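Local coordinates for protein YciF (Escherichia coli, PDB 2GS4) that is a stress-associated homodimeric protein of the rubrerythrin-like, ferritin-related group that probably binds metal, its precise function being unsettled, at residues 8-13 with 121-126; 19-24 with 53-58; 27-32 with 46-51; 112-117 with 142-147. All coordinates share one frame; numbering follows the deposited sequence.

Interaction 1 of 4, residues 8-13 with 121-126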
loop_
_atom_site.group_PDB
_atom_site.type_symbol
_atom_site.label_atom_id
_atom_site.label_comp_id
_atom_site.label_asym_id
_atom_site.label_seq_id
_atom_site.Cartn_x
_atom_site.Cartn_y
_atom_site.Cartn_z
ATOM N N ASP A 8 -11.657 -12.002 10.210
ATOM C CA ASP A 8 -10.194 -12.011 10.302
ATOM C C ASP A 8 -9.616 -10.977 9.337
ATOM O O ASP A 8 -8.671 -10.268 9.672
ATOM C CB ASP A 8 -9.587 -13.371 9.932
ATOM C CG ASP A 8 -9.976 -14.489 10.885
ATOM O OD1 ASP A 8 -10.053 -14.263 12.112
ATOM O OD2 ASP A 8 -10.179 -15.619 10.391
ATOM N N VAL A 9 -10.180 -10.906 8.130
ATOM C CA VAL A 9 -9.713 -9.945 7.130
ATOM C C VAL A 9 -9.923 -8.536 7.668
ATOM O O VAL A 9 -9.044 -7.685 7.556
ATOM C CB VAL A 9 -10.484 -10.069 5.783
ATOM C CG1 VAL A 9 -10.059 -8.944 4.832
ATOM C CG2 VAL A 9 -10.202 -11.414 5.129
ATOM N N PHE A 10 -11.094 -8.295 8.247
ATOM C CA PHE A 10 -11.400 -6.985 8.800
ATOM C C PHE A 10 -10.447 -6.602 9.922
ATOM O O PHE A 10 -9.914 -5.485 9.927
ATOM C CB PHE A 10 -12.848 -6.928 9.303
ATOM C CG PHE A 10 -13.230 -5.593 9.902
ATOM C CD1 PHE A 10 -13.371 -5.448 11.277
ATOM C CD2 PHE A 10 -13.439 -4.476 9.090
ATOM C CE1 PHE A 10 -13.708 -4.210 11.840
ATOM C CE2 PHE A 10 -13.774 -3.241 9.640
ATOM C CZ PHE A 10 -13.912 -3.110 11.021
ATOM N N ILE A 11 -10.221 -7.514 10.868
ATOM C CA ILE A 11 -9.322 -7.194 11.963
ATOM C C ILE A 11 -7.905 -6.941 11.433
ATOM O O ILE A 11 -7.224 -6.019 11.875
ATOM C CB ILE A 11 -9.334 -8.305 13.069
ATOM C CG1 ILE A 11 -8.478 -7.857 14.243
ATOM C CG2 ILE A 11 -8.860 -9.638 12.527
ATOM C CD1 ILE A 11 -8.878 -6.516 14.703
ATOM N N HIS A 12 -7.476 -7.746 10.467
ATOM C CA HIS A 12 -6.155 -7.582 9.869
ATOM C C HIS A 12 -6.012 -6.189 9.248
ATOM O O HIS A 12 -5.057 -5.468 9.544
ATOM C CB HIS A 12 -5.921 -8.647 8.788
ATOM C CG HIS A 12 -4.805 -8.314 7.848
ATOM N ND1 HIS A 12 -3.478 -8.350 8.218
ATOM C CD2 HIS A 12 -4.823 -7.927 6.549
ATOM C CE1 HIS A 12 -2.725 -8.004 7.189
ATOM N NE2 HIS A 12 -3.516 -7.742 6.163
ATOM N N LEU A 13 -6.949 -5.814 8.378
ATOM C CA LEU A 13 -6.894 -4.512 7.719
ATOM C C LEU A 13 -7.005 -3.329 8.680
ATOM O O LEU A 13 -6.384 -2.292 8.465
ATOM C CB LEU A 13 -7.985 -4.419 6.642
ATOM C CG LEU A 13 -7.793 -5.283 5.388
ATOM C CD1 LEU A 13 -9.045 -5.214 4.528
ATOM C CD2 LEU A 13 -6.576 -4.806 4.604
ATOM N N ALA A 121 -14.873 0.381 5.987
ATOM C CA ALA A 121 -16.261 0.769 6.223
ATOM C C ALA A 121 -17.234 -0.240 5.603
ATOM O O ALA A 121 -18.234 -0.604 6.227
ATOM C CB ALA A 121 -16.515 2.163 5.665
ATOM N N THR A 122 -16.939 -0.692 4.381
ATOM C CA THR A 122 -17.797 -1.666 3.699
ATOM C C THR A 122 -17.753 -3.007 4.434
ATOM O O THR A 122 -18.795 -3.633 4.655
ATOM C CB THR A 122 -17.371 -1.851 2.201
ATOM O OG1 THR A 122 -17.511 -0.606 1.504
ATOM C CG2 THR A 122 -18.244 -2.889 1.503
ATOM N N LEU A 123 -16.561 -3.444 4.831
ATOM C CA LEU A 123 -16.427 -4.704 5.554
ATOM C C LEU A 123 -17.195 -4.624 6.870
ATOM O O LEU A 123 -17.950 -5.529 7.212
ATOM C CB LEU A 123 -14.956 -5.026 5.823
ATOM C CG LEU A 123 -14.140 -5.387 4.580
ATOM C CD1 LEU A 123 -12.733 -5.782 4.997
ATOM C CD2 LEU A 123 -14.807 -6.536 3.837
ATOM N N ALA A 124 -17.007 -3.535 7.605
ATOM C CA ALA A 124 -17.707 -3.358 8.868
ATOM C C ALA A 124 -19.212 -3.427 8.615
ATOM O O ALA A 124 -19.935 -4.097 9.351
ATOM C CB ALA A 124 -17.334 -2.016 9.501
ATOM N N GLU A 125 -19.680 -2.745 7.573
ATOM C CA GLU A 125 -21.106 -2.759 7.255
ATOM C C GLU A 125 -21.598 -4.164 6.964
ATOM O O GLU A 125 -22.641 -4.593 7.464
ATOM C CB GLU A 125 -21.399 -1.882 6.044
ATOM C CG GLU A 125 -22.033 -0.563 6.407
ATOM C CD GLU A 125 -22.359 0.275 5.193
ATOM O OE1 GLU A 125 -21.418 0.671 4.475
ATOM O OE2 GLU A 125 -23.556 0.533 4.954
ATOM N N GLN A 126 -20.836 -4.879 6.148
ATOM C CA GLN A 126 -21.186 -6.235 5.769
ATOM C C GLN A 126 -21.083 -7.241 6.911
ATOM O O GLN A 126 -21.647 -8.332 6.829
ATOM C CB GLN A 126 -20.323 -6.665 4.578
ATOM C CG GLN A 126 -20.772 -6.026 3.271
ATOM C CD GLN A 126 -21.998 -6.710 2.691
ATOM O OE1 GLN A 126 -21.893 -7.758 2.057
ATOM N NE2 GLN A 126 -23.168 -6.127 2.919
#
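Phe10 and Leu123 pass each other in opposite directions between helix 6-33 and helix 95-126, and this pair accounts for most of the area buried here. With CG anti to the backbone N (chi1 180°), the ring of Phe10 reaches across to the other helix, where CD2 lies 3.6 Å from Leu123 CB. One atom further on, CE2 sits 3.8 Å from Ala124 CB, and CZ also reaches this methyl. The packing is close here and wholly apolar; Leu120, Leu127 and Leu68 touch the ring as well. Without the ring, as with an alanine here, Leu123 CB is likely to face a gap and the Ala124 methyl to lose its aromatic cover. The other flank is looser. The side chain of Leu123 crosses those of Leu13 and Val9 at about right angles, its CD1 3.8 Å from Leu13 CD1 and 4.1 Å from Val9 CG1. Leu13 is partly exposed, and Val9 also packs on Thr119 of the second subunit. The segment axes approach to 10.1 Å at 146°, the inclined antiparallel pairing of neighbouring helices in a ferritin-like bundle, here joining its first helix to its third long one.

Interaction 2 of 4, residues 19-24 with 53-58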
loop_
_atom_site.group_PDB
_atom_site.type_symbol
_atom_site.label_atom_id
_atom_site.label_comp_id
_atom_site.label_asym_id
_atom_site.label_seq_id
_atom_site.Cartn_x
_atom_site.Cartn_y
_atom_site.Cartn_z
ATOM N N SER A 19 -1.653 0.884 12.417
ATOM C CA SER A 19 -0.219 1.083 12.251
ATOM C C SER A 19 0.060 2.251 11.305
ATOM O O SER A 19 0.914 3.081 11.585
ATOM C CB SER A 19 0.440 -0.202 11.728
ATOM O OG SER A 19 1.743 0.045 11.224
ATOM N N ALA A 20 -0.674 2.322 10.197
ATOM C CA ALA A 20 -0.490 3.389 9.219
ATOM C C ALA A 20 -0.694 4.778 9.823
ATOM O O ALA A 20 0.075 5.692 9.556
ATOM C CB ALA A 20 -1.449 3.183 8.042
ATOM N N GLU A 21 -1.750 4.930 10.617
ATOM C CA GLU A 21 -2.056 6.210 11.252
ATOM C C GLU A 21 -0.952 6.575 12.243
ATOM O O GLU A 21 -0.548 7.737 12.342
ATOM C CB GLU A 21 -3.416 6.123 11.969
ATOM C CG GLU A 21 -4.589 5.826 11.030
ATOM C CD GLU A 21 -4.954 7.011 10.141
ATOM O OE1 GLU A 21 -4.071 7.853 9.863
ATOM O OE2 GLU A 21 -6.125 7.095 9.708
ATOM N N LYS A 22 -0.471 5.563 12.958
ATOM C CA LYS A 22 0.591 5.706 13.950
ATOM C C LYS A 22 1.829 6.290 13.261
ATOM O O LYS A 22 2.420 7.267 13.716
ATOM C CB LYS A 22 0.936 4.331 14.523
ATOM C CG LYS A 22 1.223 4.297 16.007
ATOM C CD LYS A 22 -0.054 4.283 16.828
ATOM C CE LYS A 22 0.274 4.408 18.307
ATOM N NZ LYS A 22 -0.919 4.768 19.113
ATOM N N GLN A 23 2.216 5.673 12.150
ATOM C CA GLN A 23 3.370 6.123 11.386
ATOM C C GLN A 23 3.063 7.488 10.798
ATOM O O GLN A 23 3.926 8.369 10.773
ATOM C CB GLN A 23 3.678 5.144 10.246
ATOM C CG GLN A 23 3.887 3.706 10.682
ATOM C CD GLN A 23 4.175 2.789 9.505
ATOM O OE1 GLN A 23 5.057 3.062 8.698
ATOM N NE2 GLN A 23 3.430 1.701 9.404
ATOM N N LEU A 24 1.832 7.682 10.330
ATOM C CA LEU A 24 1.494 8.963 9.736
ATOM C C LEU A 24 1.712 10.135 10.713
ATOM O O LEU A 24 2.190 11.191 10.298
ATOM C CB LEU A 24 0.060 8.947 9.197
ATOM C CG LEU A 24 -0.242 9.927 8.047
ATOM C CD1 LEU A 24 0.839 9.844 6.967
ATOM C CD2 LEU A 24 -1.603 9.617 7.444
ATOM N N GLY A 53 -6.834 12.216 16.069
ATOM C CA GLY A 53 -8.246 12.033 16.341
ATOM C C GLY A 53 -8.782 10.755 15.712
ATOM O O GLY A 53 -9.656 10.100 16.272
ATOM N N GLN A 54 -8.259 10.403 14.539
ATOM C CA GLN A 54 -8.697 9.206 13.835
ATOM C C GLN A 54 -8.224 7.953 14.557
ATOM O O GLN A 54 -8.900 6.913 14.520
ATOM C CB GLN A 54 -8.210 9.262 12.372
ATOM C CG GLN A 54 -8.877 10.414 11.615
ATOM C CD GLN A 54 -8.224 10.772 10.291
ATOM O OE1 GLN A 54 -7.122 10.328 9.985
ATOM N NE2 GLN A 54 -8.906 11.607 9.507
ATOM N N ILE A 55 -7.080 8.035 15.232
ATOM C CA ILE A 55 -6.617 6.878 15.968
ATOM C C ILE A 55 -7.613 6.683 17.124
ATOM O O ILE A 55 -7.991 5.556 17.436
ATOM C CB ILE A 55 -5.172 7.065 16.485
ATOM C CG1 ILE A 55 -4.212 7.084 15.288
ATOM C CG2 ILE A 55 -4.797 5.928 17.437
ATOM C CD1 ILE A 55 -2.744 7.278 15.636
ATOM N N GLU A 56 -8.060 7.773 17.743
ATOM C CA GLU A 56 -9.028 7.629 18.835
ATOM C C GLU A 56 -10.291 6.963 18.307
ATOM O O GLU A 56 -10.901 6.136 18.988
ATOM C CB GLU A 56 -9.390 8.990 19.447
ATOM C CG GLU A 56 -8.217 9.672 20.144
ATOM C CD GLU A 56 -7.704 8.881 21.324
ATOM O OE1 GLU A 56 -6.492 8.964 21.600
ATOM O OE2 GLU A 56 -8.507 8.188 21.981
ATOM N N ARG A 57 -10.689 7.320 17.091
ATOM C CA ARG A 57 -11.887 6.735 16.511
ATOM C C ARG A 57 -11.699 5.229 16.298
ATOM O O ARG A 57 -12.658 4.463 16.416
ATOM C CB ARG A 57 -12.241 7.441 15.197
ATOM C CG ARG A 57 -13.668 7.198 14.733
ATOM C CD ARG A 57 -14.044 8.149 13.607
ATOM N NE ARG A 57 -14.131 9.529 14.074
ATOM C CZ ARG A 57 -13.691 10.576 13.383
ATOM N NH1 ARG A 57 -13.814 11.803 13.875
ATOM N NH2 ARG A 57 -13.099 10.394 12.208
ATOM N N ILE A 58 -10.474 4.801 15.989
ATOM C CA ILE A 58 -10.204 3.378 15.807
ATOM C C ILE A 58 -10.376 2.654 17.149
ATOM O O ILE A 58 -10.831 1.514 17.183
ATOM C CB ILE A 58 -8.767 3.112 15.245
ATOM C CG1 ILE A 58 -8.683 3.524 13.768
ATOM C CG2 ILE A 58 -8.423 1.630 15.376
ATOM C CD1 ILE A 58 -7.268 3.460 13.191
HETATM O O HOH W 1 -4.966 10.310 8.813
#
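Glu21 lies against Ile55, Ile58 and Gln54, and its side chain changes character step by step from root to tip. CB packs on the ethyl branch (CG1-CD1) of Ile55, 3.5 Å from Ile55 CG1, with Ile55 CD1 close behind. CG lies 4.2 Å from Ile58 CD1. A bend at chi2 (-72°) then turns the carboxylate across Gln54, at about a right angle to that chain, with the carboxylate and amide planes 49° apart. OE2 comes within 3.4 Å of Gln54 OE1; both are acceptors, so this is proximity and not a bond. OE2 is paired instead with the hydroxyl of Tyr117, on helix 95-126. Glu21 OE1 accepts from a water whose oxygen is 2.8 Å away. The same water appears to join two acceptor oxygens that cannot bond each other, but its leg to Gln54 OE1 is very short and so less certain. The setting is the first antiparallel hairpin of a ferritin-like four-helix bundle, where segments 19-24 and 53-58, on helix 6-33 and helix 38-63, lie at 158° and turn polar groups into the interior. The Tyr117 hydroxyl and the water would probably each lose an acceptor if Glu21 gave way to an alanine. Gln54 is oriented by its other end: NE2 donates to Glu143 and Glu142 of helix 130-159, which leaves OE1 facing Glu21. On the outer flank, Lys22 crosses Ile55 with its aliphatic part, CD lying 4.2 Å from Ile55 CD1, and its exposed chain ends in a weak bond from NZ to the Tyr18 hydroxyl.

Interaction 3 of 4, residues 27-32 with 46-51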
loop_
_atom_site.group_PDB
_atom_site.type_symbol
_atom_site.label_atom_id
_atom_site.label_comp_id
_atom_site.label_asym_id
_atom_site.label_seq_id
_atom_site.Cartn_x
_atom_site.Cartn_y
_atom_site.Cartn_z
ATOM N N ALA A 27 5.279 11.237 10.493
ATOM C CA ALA A 27 5.501 11.789 9.161
ATOM C C ALA A 27 4.915 13.182 8.945
ATOM O O ALA A 27 5.555 14.044 8.348
ATOM C CB ALA A 27 4.960 10.834 8.110
ATOM N N LEU A 28 3.702 13.411 9.435
ATOM C CA LEU A 28 3.061 14.707 9.252
ATOM C C LEU A 28 3.770 15.842 9.998
ATOM O O LEU A 28 3.807 16.971 9.512
ATOM C CB LEU A 28 1.582 14.620 9.657
ATOM C CG LEU A 28 0.744 13.704 8.751
ATOM C CD1 LEU A 28 -0.614 13.426 9.377
ATOM C CD2 LEU A 28 0.584 14.350 7.387
ATOM N N ALA A 29 4.334 15.557 11.171
ATOM C CA ALA A 29 5.042 16.594 11.919
ATOM C C ALA A 29 6.284 16.978 11.121
ATOM O O ALA A 29 6.651 18.156 11.061
ATOM C CB ALA A 29 5.440 16.084 13.289
ATOM N N LYS A 30 6.931 15.985 10.510
ATOM C CA LYS A 30 8.116 16.251 9.703
ATOM C C LYS A 30 7.697 17.030 8.452
ATOM O O LYS A 30 8.350 18.004 8.078
ATOM C CB LYS A 30 8.822 14.952 9.279
ATOM C CG LYS A 30 9.615 14.197 10.367
ATOM C CD LYS A 30 10.558 13.161 9.708
ATOM C CE LYS A 30 11.288 12.264 10.717
ATOM N NZ LYS A 30 12.367 11.428 10.082
ATOM N N LEU A 31 6.611 16.619 7.804
ATOM C CA LEU A 31 6.176 17.332 6.606
ATOM C C LEU A 31 5.852 18.784 6.896
ATOM O O LEU A 31 6.190 19.662 6.104
ATOM C CB LEU A 31 4.956 16.666 5.970
ATOM C CG LEU A 31 5.201 15.384 5.185
ATOM C CD1 LEU A 31 3.862 14.742 4.898
ATOM C CD2 LEU A 31 5.956 15.684 3.889
ATOM N N ALA A 32 5.197 19.047 8.019
ATOM C CA ALA A 32 4.850 20.417 8.344
ATOM C C ALA A 32 6.098 21.302 8.440
ATOM O O ALA A 32 6.034 22.491 8.123
ATOM C CB ALA A 32 4.051 20.465 9.641
ATOM N N ALA A 46 -2.620 20.554 10.505
ATOM C CA ALA A 46 -4.033 20.305 10.730
ATOM C C ALA A 46 -4.305 18.809 10.573
ATOM O O ALA A 46 -5.032 18.222 11.371
ATOM C CB ALA A 46 -4.881 21.101 9.741
ATOM N N HIS A 47 -3.712 18.185 9.559
ATOM C CA HIS A 47 -3.945 16.758 9.345
ATOM C C HIS A 47 -3.303 15.921 10.448
ATOM O O HIS A 47 -3.784 14.828 10.765
ATOM C CB HIS A 47 -3.409 16.307 7.987
ATOM C CG HIS A 47 -3.923 14.966 7.561
ATOM N ND1 HIS A 47 -3.232 14.145 6.700
ATOM C CD2 HIS A 47 -5.063 14.308 7.879
ATOM C CE1 HIS A 47 -3.925 13.032 6.506
ATOM N NE2 HIS A 47 -5.037 13.108 7.210
ATOM N N LEU A 48 -2.218 16.432 11.031
ATOM C CA LEU A 48 -1.530 15.737 12.111
ATOM C C LEU A 48 -2.489 15.616 13.293
ATOM O O LEU A 48 -2.547 14.581 13.961
ATOM C CB LEU A 48 -0.286 16.516 12.543
ATOM C CG LEU A 48 0.307 16.118 13.900
ATOM C CD1 LEU A 48 0.490 14.613 13.950
ATOM C CD2 LEU A 48 1.631 16.833 14.134
ATOM N N GLU A 49 -3.233 16.684 13.551
ATOM C CA GLU A 49 -4.187 16.673 14.650
ATOM C C GLU A 49 -5.358 15.759 14.326
ATOM O O GLU A 49 -5.732 14.917 15.139
ATOM C CB GLU A 49 -4.663 18.092 14.937
ATOM C CG GLU A 49 -3.535 18.991 15.396
ATOM C CD GLU A 49 -2.749 18.366 16.531
ATOM O OE1 GLU A 49 -1.539 18.653 16.649
ATOM O OE2 GLU A 49 -3.343 17.586 17.309
ATOM N N GLU A 50 -5.915 15.903 13.125
ATOM C CA GLU A 50 -7.027 15.067 12.687
ATOM C C GLU A 50 -6.635 13.578 12.728
ATOM O O GLU A 50 -7.466 12.736 13.047
ATOM C CB GLU A 50 -7.471 15.508 11.273
ATOM C CG GLU A 50 -8.347 14.534 10.484
ATOM C CD GLU A 50 -8.711 15.068 9.096
ATOM O OE1 GLU A 50 -8.618 14.302 8.112
ATOM O OE2 GLU A 50 -9.095 16.255 8.989
ATOM N N THR A 51 -5.373 13.258 12.428
ATOM C CA THR A 51 -4.918 11.867 12.450
ATOM C C THR A 51 -4.888 11.303 13.873
ATOM O O THR A 51 -5.210 10.125 14.079
ATOM C CB THR A 51 -3.512 11.704 11.793
ATOM O OG1 THR A 51 -3.583 12.051 10.402
ATOM C CG2 THR A 51 -3.033 10.246 11.899
#
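Leu28 lays its CD1 methyl against His47 and Thr51. Its CG, anti to the carbonyl carbon (chi1 -66°), is placed toward helix 38-63, and the extended second torsion carries CD1 over the backbone of that helix. There CD1 lies 3.4 Å from Thr51 OG1, 3.7 Å from Leu48 CA and 3.8 Å from His47 ND1, an oblique approach to the imidazole. CD2 touches the same nitrogen from slightly further off. Nearer the root, the CB atoms of Leu28 and Leu48 meet at 3.9 Å. Such close approach of CB to CB accords with segment axes only 9.0 Å apart and inclined at 168°, the nearly antiparallel hairpin formed by the first two long helices of a ferritin-like bundle. Leu48 adopts a different shape from Leu28: with CG anti to the backbone N (chi1 164°), the branch swings to the other flank, and CD2 settles 4.0 Å from Ala29 CB.

Thr51 owes its position to its own helix. Its OG1 donates to His47 O at 2.8 Å, coming from above the carbonyl plane, while Thr51 N binds the same oxygen from the opposite face; one carbonyl is thus gripped twice. The bond fixes the hydroxyl where it also lies over one face of the His47 ring, displaced to the rim. The ring is held beyond this contact too, since NE2 is hydrogen-bonded to Glu143 of helix 130-159.

Interaction 4 of 4, residues 112-117 with 142-147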
loop_
_atom_site.group_PDB
_atom_site.type_symbol
_atom_site.label_atom_id
_atom_site.label_comp_id
_atom_site.label_asym_id
_atom_site.label_seq_id
_atom_site.Cartn_x
_atom_site.Cartn_y
_atom_site.Cartn_z
ATOM N N TYR A 112 -4.127 6.226 -0.651
ATOM C CA TYR A 112 -4.052 5.007 0.140
ATOM C C TYR A 112 -5.041 5.006 1.310
ATOM O O TYR A 112 -5.763 4.041 1.518
ATOM C CB TYR A 112 -2.636 4.824 0.686
ATOM C CG TYR A 112 -2.440 3.579 1.527
ATOM C CD1 TYR A 112 -2.223 2.338 0.933
ATOM C CD2 TYR A 112 -2.448 3.650 2.920
ATOM C CE1 TYR A 112 -2.013 1.197 1.707
ATOM C CE2 TYR A 112 -2.241 2.519 3.702
ATOM C CZ TYR A 112 -2.021 1.297 3.088
ATOM O OH TYR A 112 -1.783 0.179 3.854
ATOM N N GLU A 113 -5.076 6.090 2.073
ATOM C CA GLU A 113 -5.974 6.142 3.223
ATOM C C GLU A 113 -7.444 6.044 2.852
ATOM O O GLU A 113 -8.195 5.280 3.460
ATOM C CB GLU A 113 -5.696 7.404 4.033
ATOM C CG GLU A 113 -4.331 7.365 4.702
ATOM C CD GLU A 113 -4.326 6.525 5.967
ATOM O OE1 GLU A 113 -4.746 7.047 7.019
ATOM O OE2 GLU A 113 -3.919 5.344 5.908
ATOM N N ILE A 114 -7.850 6.802 1.839
ATOM C CA ILE A 114 -9.228 6.781 1.375
ATOM C C ILE A 114 -9.645 5.364 0.959
ATOM O O ILE A 114 -10.677 4.857 1.398
ATOM C CB ILE A 114 -9.402 7.786 0.213
ATOM C CG1 ILE A 114 -9.353 9.207 0.788
ATOM C CG2 ILE A 114 -10.685 7.510 -0.553
ATOM C CD1 ILE A 114 -9.245 10.311 -0.245
ATOM N N ALA A 115 -8.830 4.719 0.131
ATOM C CA ALA A 115 -9.130 3.364 -0.305
ATOM C C ALA A 115 -9.190 2.418 0.897
ATOM O O ALA A 115 -10.025 1.509 0.928
ATOM C CB ALA A 115 -8.076 2.890 -1.315
ATOM N N SER A 116 -8.308 2.631 1.880
ATOM C CA SER A 116 -8.271 1.796 3.087
ATOM C C SER A 116 -9.562 1.897 3.905
ATOM O O SER A 116 -10.145 0.893 4.301
ATOM C CB SER A 116 -7.097 2.195 3.993
ATOM O OG SER A 116 -5.892 1.551 3.620
ATOM N N TYR A 117 -9.993 3.122 4.176
ATOM C CA TYR A 117 -11.203 3.325 4.962
ATOM C C TYR A 117 -12.465 2.966 4.187
ATOM O O TYR A 117 -13.476 2.587 4.778
ATOM C CB TYR A 117 -11.248 4.771 5.478
ATOM C CG TYR A 117 -10.410 4.950 6.729
ATOM C CD1 TYR A 117 -10.899 4.567 7.977
ATOM C CD2 TYR A 117 -9.120 5.477 6.660
ATOM C CE1 TYR A 117 -10.127 4.708 9.130
ATOM C CE2 TYR A 117 -8.338 5.619 7.805
ATOM C CZ TYR A 117 -8.850 5.235 9.035
ATOM O OH TYR A 117 -8.093 5.392 10.173
ATOM N N GLU A 142 -13.313 12.613 6.203
ATOM C CA GLU A 142 -12.306 13.594 6.599
ATOM C C GLU A 142 -11.104 13.500 5.669
ATOM O O GLU A 142 -10.527 14.512 5.277
ATOM C CB GLU A 142 -11.859 13.369 8.049
ATOM C CG GLU A 142 -12.905 13.752 9.093
ATOM C CD GLU A 142 -12.424 13.489 10.508
ATOM O OE1 GLU A 142 -11.495 12.669 10.685
ATOM O OE2 GLU A 142 -12.981 14.092 11.446
ATOM N N GLU A 143 -10.723 12.276 5.323
ATOM C CA GLU A 143 -9.587 12.066 4.435
ATOM C C GLU A 143 -9.899 12.602 3.045
ATOM O O GLU A 143 -9.017 13.131 2.363
ATOM C CB GLU A 143 -9.231 10.584 4.372
ATOM C CG GLU A 143 -8.639 10.063 5.678
ATOM C CD GLU A 143 -7.473 10.907 6.161
ATOM O OE1 GLU A 143 -7.672 11.740 7.070
ATOM O OE2 GLU A 143 -6.361 10.749 5.618
ATOM N N LYS A 144 -11.150 12.467 2.625
ATOM C CA LYS A 144 -11.547 12.993 1.328
ATOM C C LYS A 144 -11.452 14.521 1.371
ATOM O O LYS A 144 -10.940 15.140 0.440
ATOM C CB LYS A 144 -12.966 12.536 0.969
ATOM C CG LYS A 144 -13.034 11.086 0.451
ATOM C CD LYS A 144 -14.465 10.672 0.089
ATOM C CE LYS A 144 -14.524 9.223 -0.394
ATOM N NZ LYS A 144 -15.930 8.777 -0.633
ATOM N N ALA A 145 -11.912 15.129 2.462
ATOM C CA ALA A 145 -11.835 16.583 2.576
ATOM C C ALA A 145 -10.375 17.022 2.660
ATOM O O ALA A 145 -9.995 18.064 2.117
ATOM C CB ALA A 145 -12.603 17.071 3.799
ATOM N N THR A 146 -9.555 16.234 3.346
ATOM C CA THR A 146 -8.144 16.571 3.461
ATOM C C THR A 146 -7.532 16.518 2.061
ATOM O O THR A 146 -6.744 17.379 1.686
ATOM C CB THR A 146 -7.411 15.597 4.423
ATOM O OG1 THR A 146 -7.899 15.794 5.758
ATOM C CG2 THR A 146 -5.907 15.823 4.401
ATOM N N ASP A 147 -7.932 15.527 1.269
ATOM C CA ASP A 147 -7.412 15.410 -0.083
ATOM C C ASP A 147 -7.840 16.607 -0.944
ATOM O O ASP A 147 -7.027 17.146 -1.692
ATOM C CB ASP A 147 -7.866 14.095 -0.723
ATOM C CG ASP A 147 -6.896 13.601 -1.785
ATOM O OD1 ASP A 147 -5.726 14.053 -1.778
ATOM O OD2 ASP A 147 -7.288 12.755 -2.614
#
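The second hairpin of the ferritin-like bundle, helix 95-126 against helix 130-159, is joined here through Ile114 and Glu143, with segment axes 9.4 Å apart at 159°. Ile114 supplies the apolar half. Its CG1 lies 3.8 Å from Glu143 CB; CD1, further out, rests on the opposing backbone, 3.8 Å from Glu143 O and 3.9 Å from Lys144 CA. Lys144 CG lies at the same 3.9 Å from Ile114 CD1, so the aliphatic start of this exposed, extended lysine lines the outer flank. Asp147 borders the methyl as well, through CB and OD2.

The inner half is acidic. Glu143 bends at chi2 (-52°), and its OE2 comes 3.8 Å from Glu113 CB. The two carboxylates are turned 82° apart, with Glu113 OE1 4.3 Å from Glu143 OE2, close for like charges and without a bond. Glu113 OE1 also lies at the edge of the Tyr117 ring, in its plane. Glu143 OE1 is satisfied by donors from helix 38-63, whereas Glu110 brings another carboxylate near OE2. So many acidic groups inside a bundle would probably repel one another without such donors or a cation, a pattern consistent with the metal-binding centre of rubrerythrin relatives.

Interactions 2 and 3 hold the same pair, helix 6-33 and helix 38-63, and interaction 4 holds the other hairpin; interaction 1 ties the two hairpins together near one end. The centres of interactions 2, 3 and 4 lie 6 to 10 Å from the centre of the chain, and the three meet through polar groups, with Glu143 reached from both Gln54 and His47, and Glu21 from Tyr117. The centre of interaction 1 lies about 17 Å from the chain's centre; this contact touches neither interaction 2 nor 3 and is purely apolar, yet stays buried, partly beside the second subunit. Interaction 4 is the only partly buried contact. Chemistry follows position along the bundle: carboxylates and their donors gather midway, hydrocarbon packing towards its end.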